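Local coordinates for conserved hypothetical protein MTH1747 (Methanothermobacter thermautotrophicus, PDB 1I36) that is of unknown function but binds NADP through a Rossmann-type domain and resembles 3-hydroxyacid dehydrogenases in structure, at residues 109-114 against 157-162; 123-128 against 143-148; 50-55 against 77-82. The protein carries 1 engineered substitution. All blocks are in the same frame, centred on the assembly; numbering follows the deposited sequence.

Contact 1 of 3, residues 109-114 against 157-162; sequences DAAIMG and AIKMLR
Met113 and Lys159 meet where the end of strand 106-112, in the sheet of the NADP-binding Rossmann-type domain, comes up against the first turns of the long helix 154-182. In 3-hydroxyacid dehydrogenases a long helix likewise leads from the nucleotide domain into a helical one, and this contact is consistent with that plan. The thioether does much of the touching. Met113 SD lies 3.8 Å from Lys159 CB, the two side chains running past each other in opposite directions. Lys159 is extended, with CG anti to the backbone N (chi1 177°), which lays its aliphatic stem along the strand end: CD sits 3.9 Å from Ala111 CB, and CE is 3.3 Å from Ile112 O. The chain bends only at chi4; the lysine side chain also packs on that of Asn89, an NADP-binding residue. Ile112 itself turns its side chain away from the helix and touches the bound NADP, placing the strand between helix and cofactor.

One helical turn on from Ile158, Arg162 reaches back to the loop that follows the strand. Its NH2 donates to Met113 O at 2.9 Å; the bond is bent (132° at the hydrogen), and the donor stands above the carbonyl plane, not on a lone pair. A water held by Arg162 NH1 also makes a weak bond to the same carbonyl. Further out, Asp109 OD1 is hydrogen-bonded to Ser156 OG, tying the strand to the helix just ahead of Ala157, and Met192 of the second subunit packs on Met113 and Ile158. Bends at chi2 and chi3 fold the Met113 chain until its methyl, CE, rests 3.6 Å above the guanidinium plane of Arg162, over its centre.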
loop_
_atom_site.group_PDB
_atom_site.type_symbol
_atom_site.label_atom_id
_atom_site.label_comp_id
_atom_site.label_asym_id
_atom_site.label_seq_id
_atom_site.Cartn_x
_atom_site.Cartn_y
_atom_site.Cartn_z
ATOM N N ASP A 109 -9.864 7.920 -25.553
ATOM C CA ASP A 109 -9.628 8.443 -24.185
ATOM C C ASP A 109 -8.115 8.234 -23.974
ATOM O O ASP A 109 -7.680 7.094 -23.915
ATOM C CB ASP A 109 -10.429 7.567 -23.213
ATOM C CG ASP A 109 -10.180 7.895 -21.760
ATOM O OD1 ASP A 109 -9.514 8.914 -21.457
ATOM O OD2 ASP A 109 -10.654 7.111 -20.912
ATOM N N ALA A 110 -7.309 9.301 -23.975
ATOM C CA ALA A 110 -5.861 9.130 -23.730
ATOM C C ALA A 110 -5.628 9.613 -22.297
ATOM O O ALA A 110 -6.232 10.586 -21.886
ATOM C CB ALA A 110 -5.050 9.994 -24.709
ATOM N N ALA A 111 -4.740 8.962 -21.549
ATOM C CA ALA A 111 -4.455 9.388 -20.171
ATOM C C ALA A 111 -2.936 9.396 -19.981
ATOM O O ALA A 111 -2.261 8.381 -20.223
ATOM C CB ALA A 111 -5.115 8.428 -19.156
ATOM N N ILE A 112 -2.427 10.541 -19.545
ATOM C CA ILE A 112 -1.005 10.755 -19.307
ATOM C C ILE A 112 -0.683 10.081 -17.969
ATOM O O ILE A 112 -1.298 10.394 -16.948
ATOM C CB ILE A 112 -0.689 12.265 -19.253
ATOM C CG1 ILE A 112 -0.847 12.847 -20.669
ATOM C CG2 ILE A 112 0.772 12.494 -18.790
ATOM C CD1 ILE A 112 -0.699 14.385 -20.760
ATOM N N MET A 113 0.241 9.128 -18.007
ATOM C CA MET A 113 0.617 8.339 -16.832
ATOM C C MET A 113 1.914 8.777 -16.162
ATOM O O MET A 113 2.700 7.944 -15.721
ATOM C CB MET A 113 0.729 6.861 -17.242
ATOM C CG MET A 113 -0.575 6.274 -17.768
ATOM S SD MET A 113 -1.821 6.450 -16.528
ATOM C CE MET A 113 -1.446 5.132 -15.443
ATOM N N GLY A 114 2.113 10.079 -16.043
ATOM C CA GLY A 114 3.324 10.572 -15.427
ATOM C C GLY A 114 3.402 12.082 -15.417
ATOM O O GLY A 114 2.375 12.777 -15.440
ATOM N N ALA A 157 -10.141 5.845 -16.259
ATOM C CA ALA A 157 -10.432 5.065 -15.057
ATOM C C ALA A 157 -9.163 4.424 -14.524
ATOM O O ALA A 157 -9.004 4.339 -13.330
ATOM C CB ALA A 157 -11.479 3.949 -15.332
ATOM N N ILE A 158 -8.393 3.784 -15.400
ATOM C CA ILE A 158 -7.139 3.165 -14.996
ATOM C C ILE A 158 -6.191 4.184 -14.336
ATOM O O ILE A 158 -5.531 3.897 -13.311
ATOM C CB ILE A 158 -6.418 2.529 -16.208
ATOM C CG1 ILE A 158 -7.174 1.293 -16.677
ATOM C CG2 ILE A 158 -4.964 2.108 -15.807
ATOM C CD1 ILE A 158 -6.969 0.980 -18.200
ATOM N N LYS A 159 -6.095 5.372 -14.925
ATOM C CA LYS A 159 -5.213 6.402 -14.381
ATOM C C LYS A 159 -5.645 6.834 -12.965
ATOM O O LYS A 159 -4.818 6.935 -12.038
ATOM C CB LYS A 159 -5.202 7.627 -15.293
ATOM C CG LYS A 159 -4.355 8.783 -14.735
ATOM C CD LYS A 159 -4.403 9.990 -15.617
ATOM C CE LYS A 159 -3.798 11.184 -14.901
ATOM N NZ LYS A 159 -4.650 11.498 -13.713
ATOM N N MET A 160 -6.940 7.062 -12.810
ATOM C CA MET A 160 -7.538 7.483 -11.541
ATOM C C MET A 160 -7.401 6.364 -10.493
ATOM O O MET A 160 -7.158 6.641 -9.321
ATOM C CB MET A 160 -9.023 7.809 -11.782
ATOM C CG MET A 160 -9.882 8.001 -10.561
ATOM S SD MET A 160 -10.540 6.491 -9.676
ATOM C CE MET A 160 -12.059 6.103 -10.542
ATOM N N LEU A 161 -7.571 5.113 -10.911
ATOM C CA LEU A 161 -7.443 3.992 -9.972
ATOM C C LEU A 161 -6.019 3.836 -9.463
ATOM O O LEU A 161 -5.807 3.592 -8.264
ATOM C CB LEU A 161 -7.960 2.704 -10.600
ATOM C CG LEU A 161 -9.489 2.754 -10.721
ATOM C CD1 LEU A 161 -10.001 1.630 -11.603
ATOM C CD2 LEU A 161 -10.118 2.670 -9.334
ATOM N N ARG A 162 -5.041 4.013 -10.348
ATOM C CA ARG A 162 -3.637 3.933 -9.956
ATOM C C ARG A 162 -3.333 5.059 -8.983
ATOM O O ARG A 162 -2.613 4.869 -7.989
ATOM C CB ARG A 162 -2.697 4.045 -11.162
ATOM C CG ARG A 162 -1.212 3.957 -10.743
ATOM C CD ARG A 162 -0.214 3.866 -11.886
ATOM N NE ARG A 162 0.337 5.176 -12.228
ATOM C CZ ARG A 162 1.371 5.375 -13.049
ATOM N NH1 ARG A 162 2.000 4.348 -13.618
ATOM N NH2 ARG A 162 1.715 6.618 -13.378
HETATM O O HOH W 1 4.071 4.852 -15.944
#

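Contact 2 of 3, residues 123-128 against 143-148; sequences IRIIAS and LNIEVR
Arg124 starts with CG anti to the backbone N (chi1 172°) and then bends at chi2 and chi3, which curls its guanidinium back over the neighbouring strand to Asn144, whose own CG is likewise anti. The two side chains cross at about a right angle. NE and NH2 both grip Asn144 OD1, side-on, at 2.9 and 2.8 Å; NH2 meets a lone pair in the amide plane, whereas NE comes from above that plane. The oxygen lies in the guanidinium plane, although the guanidinium and amide planes stand 83° apart.

Beneath this clasp runs a regular parallel pairing in which the backbone of Ile125 and Ala127 alternately donates and accepts: Ile125 N binds Asn144 O, Glu146 N binds Ile125 O at 2.9 Å, Ala127 N binds Glu146 O, and Arg148 N binds Ala127 O. Glu146 places CB over one face of the Arg124 guanidinium and OE2 at 3.5 Å from NH1, well out of that group's plane, so this salt bridge rests on charge alone. Glu146 OE1 forms a second salt bridge, met from above the carboxylate plane by Arg148 NE (2.9 Å) and NH2, while a water joins OE1 to Arg124 NH1. A leucine in place of Arg124 would probably leave Asn144 OD1 without the two N-H groups that grip it, and Glu146 without the charge beside OE2.

Arg148 NH1 forms salt bridges with Glu191 and Asp188 of the second subunit. Strands 124-128 and 144-147 flank helix 132-136 in a beta-alpha-beta crossover, whose Phe135 packs on Ala127 and Ile145; Ile126, facing the other side, meets Ile158 of helix 154-182, and strand 106-112 runs antiparallel along the far edge of 124-128.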
loop_
_atom_site.group_PDB
_atom_site.type_symbol
_atom_site.label_atom_id
_atom_site.label_comp_id
_atom_site.label_asym_id
_atom_site.label_seq_id
_atom_site.Cartn_x
_atom_site.Cartn_y
_atom_site.Cartn_z
ATOM N N ILE A 123 6.735 10.618 -22.165
ATOM C CA ILE A 123 5.752 10.198 -21.186
ATOM C C ILE A 123 4.883 9.061 -21.692
ATOM O O ILE A 123 4.542 9.025 -22.874
ATOM C CB ILE A 123 4.897 11.418 -20.755
ATOM C CG1 ILE A 123 4.141 11.116 -19.474
ATOM C CG2 ILE A 123 4.019 11.934 -21.893
ATOM C CD1 ILE A 123 5.052 10.790 -18.344
ATOM N N ARG A 124 4.624 8.077 -20.830
ATOM C CA ARG A 124 3.748 6.989 -21.211
ATOM C C ARG A 124 2.312 7.531 -21.220
ATOM O O ARG A 124 1.879 8.260 -20.297
ATOM C CB ARG A 124 3.855 5.818 -20.236
ATOM C CG ARG A 124 2.815 4.677 -20.427
ATOM C CD ARG A 124 2.709 4.112 -21.858
ATOM N NE ARG A 124 3.981 3.691 -22.462
ATOM C CZ ARG A 124 4.580 2.514 -22.260
ATOM N NH1 ARG A 124 4.037 1.617 -21.446
ATOM N NH2 ARG A 124 5.694 2.208 -22.933
ATOM N N ILE A 125 1.604 7.237 -22.311
ATOM C CA ILE A 125 0.219 7.645 -22.430
ATOM C C ILE A 125 -0.584 6.367 -22.677
ATOM O O ILE A 125 -0.256 5.599 -23.580
ATOM C CB ILE A 125 0.050 8.568 -23.650
ATOM C CG1 ILE A 125 0.781 9.881 -23.420
ATOM C CG2 ILE A 125 -1.446 8.804 -23.967
ATOM C CD1 ILE A 125 0.850 10.710 -24.714
ATOM N N ILE A 126 -1.619 6.114 -21.899
ATOM C CA ILE A 126 -2.424 4.927 -22.199
ATOM C C ILE A 126 -3.680 5.448 -22.925
ATOM O O ILE A 126 -4.128 6.573 -22.668
ATOM C CB ILE A 126 -2.757 4.070 -20.949
ATOM C CG1 ILE A 126 -3.532 4.888 -19.922
ATOM C CG2 ILE A 126 -1.427 3.507 -20.328
ATOM C CD1 ILE A 126 -4.111 4.012 -18.755
ATOM N N ALA A 127 -4.230 4.640 -23.826
ATOM C CA ALA A 127 -5.386 5.066 -24.626
ATOM C C ALA A 127 -6.394 3.939 -24.774
ATOM O O ALA A 127 -6.031 2.763 -24.943
ATOM C CB ALA A 127 -4.885 5.540 -26.029
ATOM N N SER A 128 -7.675 4.312 -24.720
ATOM C CA SER A 128 -8.738 3.326 -24.815
ATOM C C SER A 128 -9.792 3.761 -25.828
ATOM O O SER A 128 -9.965 4.952 -26.079
ATOM C CB SER A 128 -9.347 3.076 -23.431
ATOM O OG SER A 128 -10.150 4.170 -22.992
ATOM N N LEU A 143 6.093 9.324 -30.034
ATOM C CA LEU A 143 5.285 9.276 -28.831
ATOM C C LEU A 143 5.414 7.900 -28.170
ATOM O O LEU A 143 5.992 6.973 -28.761
ATOM C CB LEU A 143 3.815 9.672 -29.129
ATOM C CG LEU A 143 3.655 11.099 -29.693
ATOM C CD1 LEU A 143 2.166 11.524 -29.687
ATOM C CD2 LEU A 143 4.461 12.078 -28.851
ATOM N N ASN A 144 4.847 7.757 -26.974
ATOM C CA ASN A 144 4.960 6.511 -26.220
ATOM C C ASN A 144 3.565 6.105 -25.754
ATOM O O ASN A 144 3.270 6.139 -24.571
ATOM C CB ASN A 144 5.879 6.800 -25.007
ATOM C CG ASN A 144 6.142 5.581 -24.145
ATOM O OD1 ASN A 144 5.857 4.443 -24.528
ATOM N ND2 ASN A 144 6.742 5.819 -22.987
ATOM N N ILE A 145 2.724 5.688 -26.698
ATOM C CA ILE A 145 1.332 5.322 -26.407
ATOM C C ILE A 145 1.187 3.801 -26.273
ATOM O O ILE A 145 1.886 3.035 -26.930
ATOM C CB ILE A 145 0.412 5.811 -27.573
ATOM C CG1 ILE A 145 0.489 7.340 -27.705
ATOM C CG2 ILE A 145 -1.067 5.393 -27.296
ATOM C CD1 ILE A 145 0.248 7.883 -29.171
ATOM N N GLU A 146 0.280 3.389 -25.405
ATOM C CA GLU A 146 -0.013 1.989 -25.182
ATOM C C GLU A 146 -1.543 1.903 -25.059
ATOM O O GLU A 146 -2.168 2.745 -24.407
ATOM C CB GLU A 146 0.651 1.522 -23.886
ATOM C CG GLU A 146 0.259 0.153 -23.458
ATOM C CD GLU A 146 0.965 -0.242 -22.177
ATOM O OE1 GLU A 146 0.594 0.294 -21.110
ATOM O OE2 GLU A 146 1.906 -1.063 -22.256
ATOM N N VAL A 147 -2.135 0.908 -25.704
ATOM C CA VAL A 147 -3.590 0.716 -25.668
ATOM C C VAL A 147 -3.989 -0.093 -24.432
ATOM O O VAL A 147 -3.355 -1.077 -24.117
ATOM C CB VAL A 147 -4.100 -0.058 -26.930
ATOM C CG1 VAL A 147 -5.653 -0.362 -26.817
ATOM C CG2 VAL A 147 -3.806 0.746 -28.181
ATOM N N ARG A 148 -5.019 0.340 -23.718
ATOM C CA ARG A 148 -5.510 -0.398 -22.545
ATOM C C ARG A 148 -7.032 -0.368 -22.604
ATOM O O ARG A 148 -7.597 0.498 -23.270
ATOM C CB ARG A 148 -5.061 0.293 -21.239
ATOM C CG ARG A 148 -3.563 0.243 -20.976
ATOM C CD ARG A 148 -3.178 -1.120 -20.457
ATOM N NE ARG A 148 -1.737 -1.286 -20.260
ATOM C CZ ARG A 148 -1.205 -2.312 -19.606
ATOM N NH1 ARG A 148 -1.996 -3.248 -19.091
ATOM N NH2 ARG A 148 0.115 -2.426 -19.500
HETATM O O HOH W 2 4.267 10.077 -25.390
HETATM O O HOH W 3 1.946 1.831 -19.156
#

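Contact 3 of 3, residues 50-55 against 77-82; sequences SEEDVY and GRHVRG
Tyr55 and Val80 bring the two backbones within 5.0 Å, CA to CA, where the short helix 51-55 passes the loop leading from helix 69-77 into strand 83-86 of the Rossmann-type domain. Val80 CA points its hydrogen at Tyr55 O, 3.6 Å away. The same carbonyl takes a hydrogen bond from a water that in turn accepts from Gly82 N, giving the segments a bridged polar link though no direct hydrogen bond joins them.

Among the side chains, His79 meets both Tyr55 and Glu52. Its CB touches Tyr55 CB at 3.7 Å, and the two rings are nearly parallel (22°) but slid so far apart, 5.6 Å between centroids, that they barely overlap; the nearest ring atoms are Tyr55 CD2 and His79 ND1. Glu52 CG sits over one face of the imidazole, 3.9 Å from its centroid, a CH-pi contact. The carboxylate runs nearly parallel to the imidazole plane (21°) but displaced beyond its rim, near NE2. Val80 CG2 fills in against Tyr55 CB. With CG anti to its carbonyl carbon (chi1 -56°), the tyrosine lays its ring over Glu51 O and brings OH to donate to Glu51 OE2 at 2.7 Å. Ser50 OG caps the helix start by accepting from Asp53 N, and Arg75, an NADP-binding residue, packs against Tyr55.

Glu52 and His79 thus meet through a CH-pi contact and a stacked, offset carboxylate, with no hydrogen bond between them, and the negative charge so close by would probably favour a protonated His79.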
loop_
_atom_site.group_PDB
_atom_site.type_symbol
_atom_site.label_atom_id
_atom_site.label_comp_id
_atom_site.label_asym_id
_atom_site.label_seq_id
_atom_site.Cartn_x
_atom_site.Cartn_y
_atom_site.Cartn_z
ATOM N N SER A 50 -7.540 28.035 -39.140
ATOM C CA SER A 50 -8.869 28.257 -38.574
ATOM C C SER A 50 -9.264 27.085 -37.675
ATOM O O SER A 50 -8.694 25.994 -37.769
ATOM C CB SER A 50 -9.915 28.434 -39.677
ATOM O OG SER A 50 -10.214 27.204 -40.329
ATOM N N GLU A 51 -10.258 27.321 -36.829
ATOM C CA GLU A 51 -10.774 26.329 -35.900
ATOM C C GLU A 51 -11.267 25.122 -36.685
ATOM O O GLU A 51 -10.936 23.986 -36.354
ATOM C CB GLU A 51 -11.905 26.953 -35.082
ATOM C CG GLU A 51 -12.519 26.105 -33.977
ATOM C CD GLU A 51 -13.808 26.736 -33.418
ATOM O OE1 GLU A 51 -13.921 27.980 -33.472
ATOM O OE2 GLU A 51 -14.705 25.999 -32.946
ATOM N N GLU A 52 -12.014 25.371 -37.757
ATOM C CA GLU A 52 -12.536 24.297 -38.599
ATOM C C GLU A 52 -11.474 23.516 -39.367
ATOM O O GLU A 52 -11.647 22.323 -39.628
ATOM C CB GLU A 52 -13.640 24.809 -39.521
ATOM C CG GLU A 52 -14.994 24.846 -38.790
ATOM C CD GLU A 52 -16.135 25.426 -39.615
ATOM O OE1 GLU A 52 -16.341 24.984 -40.781
ATOM O OE2 GLU A 52 -16.843 26.306 -39.069
ATOM N N ASP A 53 -10.356 24.165 -39.676
ATOM C CA ASP A 53 -9.282 23.473 -40.369
ATOM C C ASP A 53 -8.640 22.462 -39.394
ATOM O O ASP A 53 -8.279 21.360 -39.792
ATOM C CB ASP A 53 -8.243 24.465 -40.901
ATOM C CG ASP A 53 -7.206 23.804 -41.799
ATOM O OD1 ASP A 53 -7.526 22.788 -42.442
ATOM O OD2 ASP A 53 -6.059 24.285 -41.845
ATOM N N VAL A 54 -8.567 22.833 -38.115
ATOM C CA VAL A 54 -8.000 21.963 -37.083
ATOM C C VAL A 54 -8.829 20.699 -37.032
ATOM O O VAL A 54 -8.291 19.605 -37.158
ATOM C CB VAL A 54 -8.036 22.657 -35.696
ATOM C CG1 VAL A 54 -7.617 21.670 -34.578
ATOM C CG2 VAL A 54 -7.104 23.828 -35.711
ATOM N N TYR A 55 -10.156 20.870 -36.978
ATOM C CA TYR A 55 -11.101 19.756 -36.905
ATOM C C TYR A 55 -11.035 18.826 -38.078
ATOM O O TYR A 55 -11.561 17.726 -37.994
ATOM C CB TYR A 55 -12.564 20.243 -36.775
ATOM C CG TYR A 55 -12.817 21.166 -35.599
ATOM C CD1 TYR A 55 -12.010 21.114 -34.452
ATOM C CD2 TYR A 55 -13.881 22.077 -35.616
ATOM C CE1 TYR A 55 -12.265 21.953 -33.347
ATOM C CE2 TYR A 55 -14.143 22.916 -34.518
ATOM C CZ TYR A 55 -13.332 22.844 -33.393
ATOM O OH TYR A 55 -13.606 23.657 -32.315
ATOM N N GLY A 77 -17.133 18.222 -32.246
ATOM C CA GLY A 77 -17.994 17.130 -32.683
ATOM C C GLY A 77 -18.902 17.372 -33.879
ATOM O O GLY A 77 -19.444 16.419 -34.451
ATOM N N ARG A 78 -19.157 18.636 -34.186
ATOM C CA ARG A 78 -19.989 18.985 -35.338
ATOM C C ARG A 78 -19.179 18.828 -36.623
ATOM O O ARG A 78 -19.750 18.817 -37.713
ATOM C CB ARG A 78 -20.434 20.455 -35.250
ATOM C CG ARG A 78 -21.483 20.735 -34.219
ATOM C CD ARG A 78 -21.726 22.225 -34.058
ATOM N NE ARG A 78 -22.525 22.409 -32.865
ATOM C CZ ARG A 78 -22.211 23.214 -31.861
ATOM N NH1 ARG A 78 -21.108 23.956 -31.890
ATOM N NH2 ARG A 78 -22.972 23.194 -30.781
ATOM N N HIS A 79 -17.853 18.722 -36.499
ATOM C CA HIS A 79 -16.982 18.639 -37.654
ATOM C C HIS A 79 -16.019 17.453 -37.796
ATOM O O HIS A 79 -15.798 16.949 -38.900
ATOM C CB HIS A 79 -16.167 19.932 -37.731
ATOM C CG HIS A 79 -17.003 21.176 -37.787
ATOM N ND1 HIS A 79 -17.325 21.911 -36.663
ATOM C CD2 HIS A 79 -17.584 21.813 -38.831
ATOM C CE1 HIS A 79 -18.067 22.948 -37.013
ATOM N NE2 HIS A 79 -18.239 22.912 -38.322
ATOM N N VAL A 80 -15.386 17.049 -36.694
ATOM C CA VAL A 80 -14.389 15.982 -36.741
ATOM C C VAL A 80 -14.907 14.681 -37.321
ATOM O O VAL A 80 -15.942 14.172 -36.896
ATOM C CB VAL A 80 -13.800 15.716 -35.315
ATOM C CG1 VAL A 80 -12.864 14.514 -35.350
ATOM C CG2 VAL A 80 -13.042 16.965 -34.842
ATOM N N ARG A 81 -14.182 14.144 -38.295
ATOM C CA ARG A 81 -14.551 12.881 -38.916
ATOM C C ARG A 81 -13.406 11.873 -38.750
ATOM O O ARG A 81 -13.575 10.676 -38.994
ATOM C CB ARG A 81 -14.902 13.082 -40.394
ATOM C CG ARG A 81 -16.290 13.689 -40.605
ATOM C CD ARG A 81 -16.580 13.875 -42.069
ATOM N NE ARG A 81 -17.867 14.538 -42.239
ATOM C CZ ARG A 81 -19.037 13.908 -42.319
ATOM N NH1 ARG A 81 -19.093 12.575 -42.260
ATOM N NH2 ARG A 81 -20.157 14.626 -42.381
ATOM N N GLY A 82 -12.263 12.365 -38.287
ATOM C CA GLY A 82 -11.117 11.498 -38.028
ATOM C C GLY A 82 -11.221 11.026 -36.576
ATOM O O GLY A 82 -12.320 10.719 -36.074
HETATM O O HOH W 4 -11.287 15.145 -38.729
#

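In the fold
Contacts 1 and 2 lie near the centre of the folded chain and share one sheet: strands 106-112 and 124-128 are neighbours, joined by Ala111 N to Ile126 O, and contact 2 is nested within the loop that contact 1 closes. Both touch the second subunit. Contact 3 lies about 24 Å from the chain centre and touches no other chain; two of its five touching residues are exposed, against none in contact 2. The chemistry differs accordingly. Residues 123-128 and 143-148 pair through backbone hydrogen bonds and a charged network, 109-114 and 157-162 through methionine, aliphatic stem and one arginine bond, and 50-55 and 77-82 through slid-apart rings, a carboxylate against an imidazole and a bridging water.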